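Local coordinates for hypothetical protein (Staphylococcus aureus subsp. aureus Mu50, PDB 4PEO) that probably acts as a Prp-family cysteine protease that removes the N-terminal nine residues of ribosomal protein bL27, a cleavage essential for growth, at residues T7-D10 with V14-V17; G43-I48 with P56-D61; I69-T74 with E78-L83. All coordinates share one frame; numbering follows the deposited sequence.

Contact 1 (T7-D10 with V14-V17); sequences TVND and VTDV
Thr7 O takes two backbone donors from consecutive residues, Thr15 and Asp16, and this marks a classic beta bulge. The bulge interrupts the antiparallel hairpin of strands 2-8 and 14-20. The bond from Thr15 N to Thr7 O is short, 2.8 Å. The one from Asp16 N to the same oxygen is weak at 3.4 Å. Thr7 N in turn donates to Asp16 O at 2.9 Å, so Thr7 and Asp16 form a hydrogen-bonded pair. Their side chains run alongside each other on one face, CB to CB. One residue on, Val8 and Val14 form a non-hydrogen-bonded pair on the other face, and their CG2 methyls meet at 4.3 Å. The extra residue, Thr15, spreads its two branches. Its chi1 of 65° places OG1 over the main chain, flanked by N and C. From there OG1 donates to Asp16 OD1 and also touches Thr7 CG2. Asp16 is further tied to Arg70 by a salt bridge and to His68 by a hydrogen bond. The Thr15 methyl lies against the amide of Asn9, whose OD1 accepts from Lys13 N within the turn. Thr15 CG2 stands 3.5 Å from Asn9 ND2.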
ATOM      1  N   THR B   7      10.931  11.954   5.288  1.00 22.22           N
ATOM      2  CA  THR B   7      12.096  12.704   4.846  1.00 23.43           C
ATOM      3  C   THR B   7      12.323  12.427   3.388  1.00 27.13           C
ATOM      4  O   THR B   7      12.528  11.274   2.995  1.00 25.48           O
ATOM      5  CB  THR B   7      13.331  12.376   5.699  1.00 28.48           C
ATOM      6  OG1 THR B   7      13.001  12.554   7.091  1.00 27.19           O
ATOM      7  CG2 THR B   7      14.554  13.208   5.303  1.00 28.21           C
ATOM      8  N   VAL B   8      12.282  13.501   2.602  1.00 24.88           N
ATOM      9  CA  VAL B   8      12.484  13.492   1.149  1.00 25.10           C
ATOM     10  C   VAL B   8      13.747  14.301   0.908  1.00 30.94           C
ATOM     11  O   VAL B   8      13.848  15.437   1.393  1.00 31.63           O
ATOM     12  CB  VAL B   8      11.248  14.048   0.392  1.00 28.68           C
ATOM     13  CG1 VAL B   8      11.489  14.081  -1.119  1.00 29.55           C
ATOM     14  CG2 VAL B   8      10.001  13.221   0.706  1.00 26.79           C
ATOM     15  N   ASN B   9      14.743  13.711   0.222  1.00 27.61           N
ATOM     16  CA  ASN B   9      15.998  14.415   0.013  1.00 29.50           C
ATOM     17  C   ASN B   9      15.890  15.444  -1.125  1.00 35.33           C
ATOM     18  O   ASN B   9      14.830  15.572  -1.755  1.00 35.39           O
ATOM     19  CB  ASN B   9      17.185  13.442  -0.182  1.00 30.48           C
ATOM     20  CG  ASN B   9      17.157  12.607  -1.441  1.00 41.11           C
ATOM     21  OD1 ASN B   9      16.408  12.866  -2.384  1.00 36.21           O
ATOM     22  ND2 ASN B   9      18.008  11.596  -1.504  1.00 37.52           N
ATOM     23  N   ASP B  10      16.992  16.161  -1.389  1.00 35.12           N
ATOM     24  CA  ASP B  10      17.066  17.189  -2.435  1.00 37.13           C
ATOM     25  C   ASP B  10      16.829  16.640  -3.833  1.00 43.94           C
ATOM     26  O   ASP B  10      16.438  17.403  -4.728  1.00 45.52           O
ATOM     27  CB  ASP B  10      18.410  17.929  -2.373  1.00 40.91           C
ATOM     28  CG  ASP B  10      18.598  18.831  -1.158  1.00 55.10           C
ATOM     29  OD1 ASP B  10      17.628  19.006  -0.388  1.00 53.61           O
ATOM     30  OD2 ASP B  10      19.711  19.370  -0.986  1.00 65.74           O
ATOM     31  N   VAL B  14      12.489   9.441  -1.247  1.00 24.50           N
ATOM     32  CA  VAL B  14      12.046   9.206   0.138  1.00 22.87           C
ATOM     33  C   VAL B  14      13.198   8.444   0.808  1.00 26.46           C
ATOM     34  O   VAL B  14      13.491   7.311   0.417  1.00 24.37           O
ATOM     35  CB  VAL B  14      10.716   8.401   0.198  1.00 26.19           C
ATOM     36  CG1 VAL B  14      10.350   8.065   1.651  1.00 26.09           C
ATOM     37  CG2 VAL B  14       9.567   9.159  -0.478  1.00 26.03           C
ATOM     38  N   THR B  15      13.855   9.069   1.790  1.00 22.51           N
ATOM     39  CA  THR B  15      14.997   8.444   2.479  1.00 22.74           C
ATOM     40  C   THR B  15      14.600   7.821   3.795  1.00 26.25           C
ATOM     41  O   THR B  15      15.254   6.877   4.234  1.00 27.59           O
ATOM     42  CB  THR B  15      16.153   9.441   2.669  1.00 27.17           C
ATOM     43  OG1 THR B  15      15.736  10.493   3.553  1.00 26.92           O
ATOM     44  CG2 THR B  15      16.648  10.031   1.322  1.00 24.58           C
ATOM     45  N   ASP B  16      13.608   8.410   4.479  1.00 21.73           N
ATOM     46  CA  ASP B  16      13.213   7.910   5.787  1.00 21.26           C
ATOM     47  C   ASP B  16      11.743   8.080   6.010  1.00 23.68           C
ATOM     48  O   ASP B  16      11.163   9.097   5.620  1.00 23.65           O
ATOM     49  CB  ASP B  16      13.935   8.729   6.889  1.00 22.52           C
ATOM     50  CG  ASP B  16      15.442   8.654   6.851  1.00 26.25           C
ATOM     51  OD1 ASP B  16      16.048   9.376   6.035  1.00 25.38           O
ATOM     52  OD2 ASP B  16      16.021   7.906   7.670  1.00 27.29           O
ATOM     53  N   VAL B  17      11.148   7.136   6.720  1.00 21.13           N
ATOM     54  CA  VAL B  17       9.766   7.238   7.159  1.00 20.41           C
ATOM     55  C   VAL B  17       9.807   6.686   8.575  1.00 24.28           C
ATOM     56  O   VAL B  17      10.327   5.580   8.766  1.00 24.39           O
ATOM     57  CB  VAL B  17       8.780   6.436   6.264  1.00 24.57           C
ATOM     58  CG1 VAL B  17       7.373   6.436   6.865  1.00 25.29           C
ATOM     59  CG2 VAL B  17       8.732   7.004   4.842  1.00 24.42           C
TER
HETATM   60  O   HOH W   1      11.649  10.672   8.497  1.00 27.07           O

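Contact 2 (G43-I48 with P56-D61); sequences GSVNAI and PDINYD
Val45 and Ile48 each hold one methyl anti to the backbone N, and these methyls make the contact with Ile58 and Pro56. In Val45 chi1 is 173° and the methyl is CG1. In Ile48 chi1 is -68°, which puts CG1 beside the backbone N and CG2 in the anti place. This is helix-on-sheet packing: helix 36-51 lies against the edge strand 57-59 and the residue that leads into it. Val45 and Ile48 are one helical turn apart, so both side chains leave the same side of the helix. Pro56 and Ile58 are two apart in an extended chain and both point toward the helix. Two separate apolar touches result. Val45 and Ile58 reach toward each other tip to tip, CG1 to CD1. The Ile58 chain turns again at chi2, -65°, and CD1 is the atom that arrives. Ile48 instead brings CG2 to the CG-CD side of the proline ring, the two side chains being slanted to each other. The contact is small, 148 Å² in all. Ile69 of the next strand packs against Val45, Pro56 and Ile58, and Leu83 and Ile82 of helix 77-96 pack on Ile48. Asn46, between Val45 and Ile48 in sequence, faces the second subunit and hydrogen-bonds Thr92 of that chain. Ile48 CG2 is 3.8 Å from both CG and CD of Pro56.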
ATOM      1  N   GLY B  43       2.678  -3.626   5.282  1.00 27.54           N
ATOM      2  CA  GLY B  43       2.434  -4.215   3.972  1.00 27.02           C
ATOM      3  C   GLY B  43       3.388  -3.645   2.943  1.00 28.83           C
ATOM      4  O   GLY B  43       3.932  -4.396   2.131  1.00 28.81           O
ATOM      5  N   SER B  44       3.639  -2.321   3.001  1.00 24.91           N
ATOM      6  CA  SER B  44       4.564  -1.666   2.060  1.00 23.85           C
ATOM      7  C   SER B  44       5.994  -2.141   2.249  1.00 25.93           C
ATOM      8  O   SER B  44       6.670  -2.400   1.256  1.00 24.52           O
ATOM      9  CB  SER B  44       4.474  -0.150   2.154  1.00 27.04           C
ATOM     10  OG  SER B  44       3.151   0.232   1.819  1.00 31.24           O
ATOM     11  N   VAL B  45       6.438  -2.321   3.518  1.00 24.88           N
ATOM     12  CA  VAL B  45       7.786  -2.846   3.800  1.00 25.23           C
ATOM     13  C   VAL B  45       7.907  -4.262   3.207  1.00 26.81           C
ATOM     14  O   VAL B  45       8.878  -4.546   2.500  1.00 27.58           O
ATOM     15  CB  VAL B  45       8.099  -2.809   5.324  1.00 29.59           C
ATOM     16  CG1 VAL B  45       9.437  -3.504   5.636  1.00 30.79           C
ATOM     17  CG2 VAL B  45       8.122  -1.371   5.829  1.00 28.79           C
ATOM     18  N   ASN B  46       6.895  -5.123   3.443  1.00 24.04           N
ATOM     19  CA  ASN B  46       6.897  -6.477   2.891  1.00 24.95           C
ATOM     20  C   ASN B  46       6.931  -6.465   1.360  1.00 28.06           C
ATOM     21  O   ASN B  46       7.583  -7.326   0.758  1.00 28.32           O
ATOM     22  CB  ASN B  46       5.709  -7.272   3.394  1.00 27.84           C
ATOM     23  CG  ASN B  46       5.828  -7.679   4.845  1.00 38.96           C
ATOM     24  OD1 ASN B  46       6.892  -7.599   5.465  1.00 36.97           O
ATOM     25  ND2 ASN B  46       4.730  -8.124   5.420  1.00 35.00           N
ATOM     26  N   ALA B  47       6.256  -5.477   0.736  1.00 23.01           N
ATOM     27  CA  ALA B  47       6.234  -5.347  -0.729  1.00 23.13           C
ATOM     28  C   ALA B  47       7.613  -4.921  -1.257  1.00 25.73           C
ATOM     29  O   ALA B  47       8.068  -5.449  -2.279  1.00 26.56           O
ATOM     30  CB  ALA B  47       5.164  -4.344  -1.163  1.00 22.95           C
ATOM     31  N   ILE B  48       8.283  -3.978  -0.573  1.00 22.24           N
ATOM     32  CA  ILE B  48       9.615  -3.561  -1.029  1.00 22.89           C
ATOM     33  C   ILE B  48      10.552  -4.789  -1.032  1.00 28.97           C
ATOM     34  O   ILE B  48      11.239  -5.049  -2.021  1.00 28.10           O
ATOM     35  CB  ILE B  48      10.198  -2.413  -0.155  1.00 25.11           C
ATOM     36  CG1 ILE B  48       9.414  -1.103  -0.347  1.00 25.92           C
ATOM     37  CG2 ILE B  48      11.720  -2.219  -0.447  1.00 26.99           C
ATOM     38  CD1 ILE B  48       9.727   0.002   0.750  1.00 27.27           C
ATOM     39  N   PRO B  56      15.661  -2.164   2.738  1.00 31.42           N
ATOM     40  CA  PRO B  56      15.776  -0.991   3.617  1.00 30.34           C
ATOM     41  C   PRO B  56      16.331  -1.337   4.983  1.00 34.08           C
ATOM     42  O   PRO B  56      16.210  -2.484   5.437  1.00 35.32           O
ATOM     43  CB  PRO B  56      14.336  -0.482   3.747  1.00 30.24           C
ATOM     44  CG  PRO B  56      13.557  -1.160   2.656  1.00 34.48           C
ATOM     45  CD  PRO B  56      14.249  -2.480   2.439  1.00 31.71           C
ATOM     46  N   ASP B  57      16.911  -0.336   5.644  1.00 29.88           N
ATOM     47  CA  ASP B  57      17.453  -0.476   6.993  1.00 30.66           C
ATOM     48  C   ASP B  57      16.279  -0.177   7.929  1.00 34.00           C
ATOM     49  O   ASP B  57      15.776   0.953   7.946  1.00 34.08           O
ATOM     50  CB  ASP B  57      18.614   0.517   7.177  1.00 33.25           C
ATOM     51  CG  ASP B  57      19.457   0.386   8.428  1.00 52.30           C
ATOM     52  OD1 ASP B  57      19.124  -0.460   9.289  1.00 54.89           O
ATOM     53  OD2 ASP B  57      20.451   1.128   8.547  1.00 62.73           O
ATOM     54  N   ILE B  58      15.797  -1.214   8.648  1.00 29.60           N
ATOM     55  CA  ILE B  58      14.622  -1.109   9.512  1.00 28.67           C
ATOM     56  C   ILE B  58      15.055  -1.118  10.965  1.00 32.41           C
ATOM     57  O   ILE B  58      15.795  -2.018  11.389  1.00 31.42           O
ATOM     58  CB  ILE B  58      13.596  -2.250   9.216  1.00 31.97           C
ATOM     59  CG1 ILE B  58      13.144  -2.353   7.717  1.00 31.67           C
ATOM     60  CG2 ILE B  58      12.405  -2.274  10.201  1.00 33.38           C
ATOM     61  CD1 ILE B  58      12.371  -1.203   7.135  1.00 38.84           C
ATOM     62  N   ASN B  59      14.578  -0.135  11.735  1.00 27.79           N
ATOM     63  CA  ASN B  59      14.847  -0.072  13.172  1.00 28.87           C
ATOM     64  C   ASN B  59      13.548   0.253  13.895  1.00 33.65           C
ATOM     65  O   ASN B  59      12.661   0.880  13.312  1.00 32.27           O
ATOM     66  CB  ASN B  59      15.919   0.954  13.504  1.00 31.83           C
ATOM     67  CG  ASN B  59      17.310   0.465  13.213  1.00 51.65           C
ATOM     68  OD1 ASN B  59      17.906  -0.283  13.992  1.00 51.39           O
ATOM     69  ND2 ASN B  59      17.841   0.846  12.067  1.00 41.42           N
ATOM     70  N   TYR B  60      13.422  -0.217  15.145  1.00 33.10           N
ATOM     71  CA  TYR B  60      12.259   0.042  15.994  1.00 33.25           C
ATOM     72  C   TYR B  60      12.681  -0.189  17.436  1.00 38.14           C
ATOM     73  O   TYR B  60      13.652  -0.920  17.683  1.00 38.42           O
ATOM     74  CB  TYR B  60      11.039  -0.829  15.626  1.00 34.79           C
ATOM     75  CG  TYR B  60      11.365  -2.289  15.389  1.00 39.45           C
ATOM     76  CD1 TYR B  60      11.461  -3.184  16.450  1.00 43.75           C
ATOM     77  CD2 TYR B  60      11.581  -2.775  14.103  1.00 40.55           C
ATOM     78  CE1 TYR B  60      11.783  -4.524  16.240  1.00 47.28           C
ATOM     79  CE2 TYR B  60      11.911  -4.111  13.879  1.00 43.54           C
ATOM     80  CZ  TYR B  60      11.991  -4.987  14.949  1.00 55.78           C
ATOM     81  OH  TYR B  60      12.291  -6.310  14.729  1.00 61.05           O
ATOM     82  N   ASP B  61      11.961   0.410  18.387  1.00 35.33           N
ATOM     83  CA  ASP B  61      12.309   0.204  19.797  1.00 36.76           C
ATOM     84  C   ASP B  61      11.838  -1.174  20.262  1.00 43.42           C
ATOM     85  O   ASP B  61      11.187  -1.883  19.493  1.00 42.00           O
ATOM     86  CB  ASP B  61      11.806   1.362  20.691  1.00 38.81           C
ATOM     87  CG  ASP B  61      10.306   1.552  20.803  1.00 45.57           C
ATOM     88  OD1 ASP B  61       9.577   0.535  20.895  1.00 45.87           O
ATOM     89  OD2 ASP B  61       9.858   2.718  20.839  1.00 51.42           O
TER

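Contact 3 (I69-T74 with E78-L83); sequences IRSVDT and EAQLIL
Gln80 reaches from helix 77-96 to the chain at Ser71-Thr74. Its CB starts off beside that chain rather than at it. CG, set next to the backbone N by a chi1 of -75°, comes within 3.4 Å of Thr74 O. The chain then bends at chi2, -65°, and CD stays close to the same carbonyl oxygen, at 3.8 Å. At the tip the two amide atoms part. NE2 donates to a water at 2.9 Å, and that water donates to Asp73 O at 2.8 Å, so the amide reaches the turn backbone through one solvent molecule. NE2 also lies 4.0 Å from Ser71 OG, too far for a bond. OE1 accepts from Val14 N. The buried amide is thus held at both of its polar atoms. Here the last strand before the helix, 67-70, passes through a short connection into helix 77-96, which covers one face of the mixed sheet. Ser71 sits just past the strand end and points toward the helix. Its hydroxyl is hydrogen-bonded to Val14 O. On the helix side the same OG meets a methyl, Leu83 CD1, at 3.5 Å. Leu83 also packs on Val14. Just past Ser71, the backbone N atoms of Val72 and Asp73 donate to the carboxylate of Glu54, from the segment between helix 36-51 and strand 57-59.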
ATOM      1  N   ILE B  69      12.003   3.217   8.699  1.00 23.67           N
ATOM      2  CA  ILE B  69      12.403   2.677   7.409  1.00 22.82           C
ATOM      3  C   ILE B  69      13.436   3.652   6.855  1.00 25.75           C
ATOM      4  O   ILE B  69      13.110   4.818   6.617  1.00 23.27           O
ATOM      5  CB  ILE B  69      11.224   2.555   6.407  1.00 25.00           C
ATOM      6  CG1 ILE B  69      10.028   1.770   6.988  1.00 26.35           C
ATOM      7  CG2 ILE B  69      11.727   1.993   5.062  1.00 26.06           C
ATOM      8  CD1 ILE B  69       8.681   2.074   6.233  1.00 29.64           C
ATOM      9  N   ARG B  70      14.656   3.185   6.628  1.00 24.42           N
ATOM     10  CA  ARG B  70      15.669   4.018   6.006  1.00 24.79           C
ATOM     11  C   ARG B  70      16.003   3.409   4.646  1.00 28.23           C
ATOM     12  O   ARG B  70      16.414   2.244   4.581  1.00 28.29           O
ATOM     13  CB  ARG B  70      16.917   4.138   6.903  1.00 26.32           C
ATOM     14  CG  ARG B  70      18.162   4.640   6.180  1.00 36.32           C
ATOM     15  CD  ARG B  70      18.122   6.117   5.843  1.00 38.22           C
ATOM     16  NE  ARG B  70      19.387   6.554   5.237  1.00 44.42           N
ATOM     17  CZ  ARG B  70      19.685   7.817   4.940  1.00 49.88           C
ATOM     18  NH1 ARG B  70      18.827   8.794   5.217  1.00 29.70           N
ATOM     19  NH2 ARG B  70      20.853   8.115   4.388  1.00 39.54           N
ATOM     20  N   SER B  71      15.818   4.186   3.557  1.00 23.83           N
ATOM     21  CA  SER B  71      16.137   3.687   2.219  1.00 24.80           C
ATOM     22  C   SER B  71      17.634   3.496   2.070  1.00 31.18           C
ATOM     23  O   SER B  71      18.434   4.310   2.572  1.00 31.05           O
ATOM     24  CB  SER B  71      15.624   4.639   1.140  1.00 26.98           C
ATOM     25  OG  SER B  71      14.216   4.788   1.272  1.00 25.43           O
ATOM     26  N   VAL B  72      18.015   2.398   1.414  1.00 29.55           N
ATOM     27  CA  VAL B  72      19.432   2.116   1.163  1.00 32.28           C
ATOM     28  C   VAL B  72      19.755   2.517  -0.280  1.00 37.22           C
ATOM     29  O   VAL B  72      20.619   3.371  -0.501  1.00 39.24           O
ATOM     30  CB  VAL B  72      19.846   0.672   1.538  1.00 37.37           C
ATOM     31  CG1 VAL B  72      21.293   0.392   1.112  1.00 39.87           C
ATOM     32  CG2 VAL B  72      19.681   0.440   3.038  1.00 36.40           C
ATOM     33  N   ASP B  73      19.045   1.932  -1.251  1.00 33.64           N
ATOM     34  CA  ASP B  73      19.210   2.291  -2.654  1.00 34.18           C
ATOM     35  C   ASP B  73      18.088   3.269  -3.003  1.00 36.03           C
ATOM     36  O   ASP B  73      17.000   2.847  -3.421  1.00 32.12           O
ATOM     37  CB  ASP B  73      19.195   1.044  -3.567  1.00 36.91           C
ATOM     38  CG  ASP B  73      19.349   1.334  -5.059  1.00 43.54           C
ATOM     39  OD1 ASP B  73      19.648   2.497  -5.414  1.00 42.51           O
ATOM     40  OD2 ASP B  73      19.147   0.407  -5.865  1.00 48.84           O
ATOM     41  N   THR B  74      18.352   4.579  -2.834  1.00 33.84           N
ATOM     42  CA  THR B  74      17.365   5.635  -3.131  1.00 33.01           C
ATOM     43  C   THR B  74      17.088   5.753  -4.638  1.00 38.56           C
ATOM     44  O   THR B  74      16.121   6.403  -5.040  1.00 39.03           O
ATOM     45  CB  THR B  74      17.796   6.995  -2.536  1.00 36.89           C
ATOM     46  OG1 THR B  74      19.017   7.407  -3.148  1.00 39.94           O
ATOM     47  CG2 THR B  74      17.912   6.977  -1.017  1.00 36.57           C
ATOM     48  N   GLU B  78      11.491   1.193  -8.283  1.00 28.70           N
ATOM     49  CA  GLU B  78      10.383   0.348  -7.815  1.00 26.68           C
ATOM     50  C   GLU B  78      10.137   0.560  -6.316  1.00 26.63           C
ATOM     51  O   GLU B  78       8.993   0.788  -5.918  1.00 23.40           O
ATOM     52  CB  GLU B  78      10.668  -1.127  -8.099  1.00 28.71           C
ATOM     53  CG  GLU B  78      10.527  -1.537  -9.553  1.00 39.81           C
ATOM     54  CD  GLU B  78      10.641  -3.038  -9.748  1.00 64.88           C
ATOM     55  OE1 GLU B  78      11.511  -3.668  -9.102  1.00 57.64           O
ATOM     56  OE2 GLU B  78       9.848  -3.585 -10.547  1.00 62.68           O
ATOM     57  N   ALA B  79      11.208   0.531  -5.487  1.00 23.84           N
ATOM     58  CA  ALA B  79      11.077   0.765  -4.039  1.00 22.51           C
ATOM     59  C   ALA B  79      10.549   2.195  -3.813  1.00 24.35           C
ATOM     60  O   ALA B  79       9.681   2.391  -2.969  1.00 22.81           O
ATOM     61  CB  ALA B  79      12.429   0.588  -3.350  1.00 24.17           C
ATOM     62  N   GLN B  80      11.033   3.178  -4.607  1.00 22.17           N
ATOM     63  CA  GLN B  80      10.562   4.565  -4.484  1.00 22.54           C
ATOM     64  C   GLN B  80       9.067   4.677  -4.813  1.00 24.70           C
ATOM     65  O   GLN B  80       8.330   5.352  -4.082  1.00 23.29           O
ATOM     66  CB  GLN B  80      11.393   5.513  -5.345  1.00 24.72           C
ATOM     67  CG  GLN B  80      12.780   5.797  -4.726  1.00 24.93           C
ATOM     68  CD  GLN B  80      12.666   6.557  -3.415  1.00 24.04           C
ATOM     69  OE1 GLN B  80      12.017   7.597  -3.347  1.00 27.18           O
ATOM     70  NE2 GLN B  80      13.304   6.078  -2.350  1.00 23.29           N
ATOM     71  N   LEU B  81       8.612   3.969  -5.858  1.00 22.74           N
ATOM     72  CA  LEU B  81       7.183   3.965  -6.204  1.00 22.39           C
ATOM     73  C   LEU B  81       6.360   3.364  -5.055  1.00 24.88           C
ATOM     74  O   LEU B  81       5.294   3.886  -4.727  1.00 23.62           O
ATOM     75  CB  LEU B  81       6.921   3.187  -7.502  1.00 23.54           C
ATOM     76  CG  LEU B  81       5.474   3.169  -7.983  1.00 26.74           C
ATOM     77  CD1 LEU B  81       4.958   4.584  -8.267  1.00 28.68           C
ATOM     78  CD2 LEU B  81       5.320   2.292  -9.204  1.00 29.93           C
ATOM     79  N   ILE B  82       6.848   2.279  -4.439  1.00 21.67           N
ATOM     80  CA  ILE B  82       6.150   1.661  -3.303  1.00 21.36           C
ATOM     81  C   ILE B  82       6.065   2.639  -2.127  1.00 22.92           C
ATOM     82  O   ILE B  82       5.012   2.768  -1.497  1.00 21.73           O
ATOM     83  CB  ILE B  82       6.797   0.302  -2.924  1.00 24.00           C
ATOM     84  CG1 ILE B  82       6.609  -0.712  -4.094  1.00 24.91           C
ATOM     85  CG2 ILE B  82       6.165  -0.246  -1.621  1.00 23.85           C
ATOM     86  CD1 ILE B  82       7.416  -2.026  -3.925  1.00 30.05           C
ATOM     87  N   LEU B  83       7.159   3.366  -1.854  1.00 22.54           N
ATOM     88  CA  LEU B  83       7.155   4.355  -0.770  1.00 21.36           C
ATOM     89  C   LEU B  83       6.188   5.503  -1.068  1.00 24.15           C
ATOM     90  O   LEU B  83       5.450   5.924  -0.172  1.00 22.78           O
ATOM     91  CB  LEU B  83       8.579   4.869  -0.506  1.00 20.94           C
ATOM     92  CG  LEU B  83       9.506   3.852   0.183  1.00 22.46           C
ATOM     93  CD1 LEU B  83      10.965   4.322   0.101  1.00 22.01           C
ATOM     94  CD2 LEU B  83       9.081   3.626   1.649  1.00 22.84           C
TER
HETATM   95  O   HOH W   2      14.458   3.433  -2.418  1.00 28.67           O

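How the contacts relate
The three contacts follow in series along the chain, contact 1 first and contact 3 last. All reach one mixed five-stranded sheet, in which 57-59, 67-70, 14-20 and 2-8 are successive neighbours. Contact 3 lies between the others: its centre is 9 Å from that of contact 1 and 10 Å from that of contact 2, while those two are 15 Å apart and do not touch. Ser71 N bonds Thr15 O, and Arg70 N bonds Asp57 O, so strand 67-70 and its end join both neighbours. Helices 36-51 and 77-96 pack on each other between contacts 2 and 3. Residues of contacts 2 and 3 also touch the second subunit, so the same helices serve core and dimer.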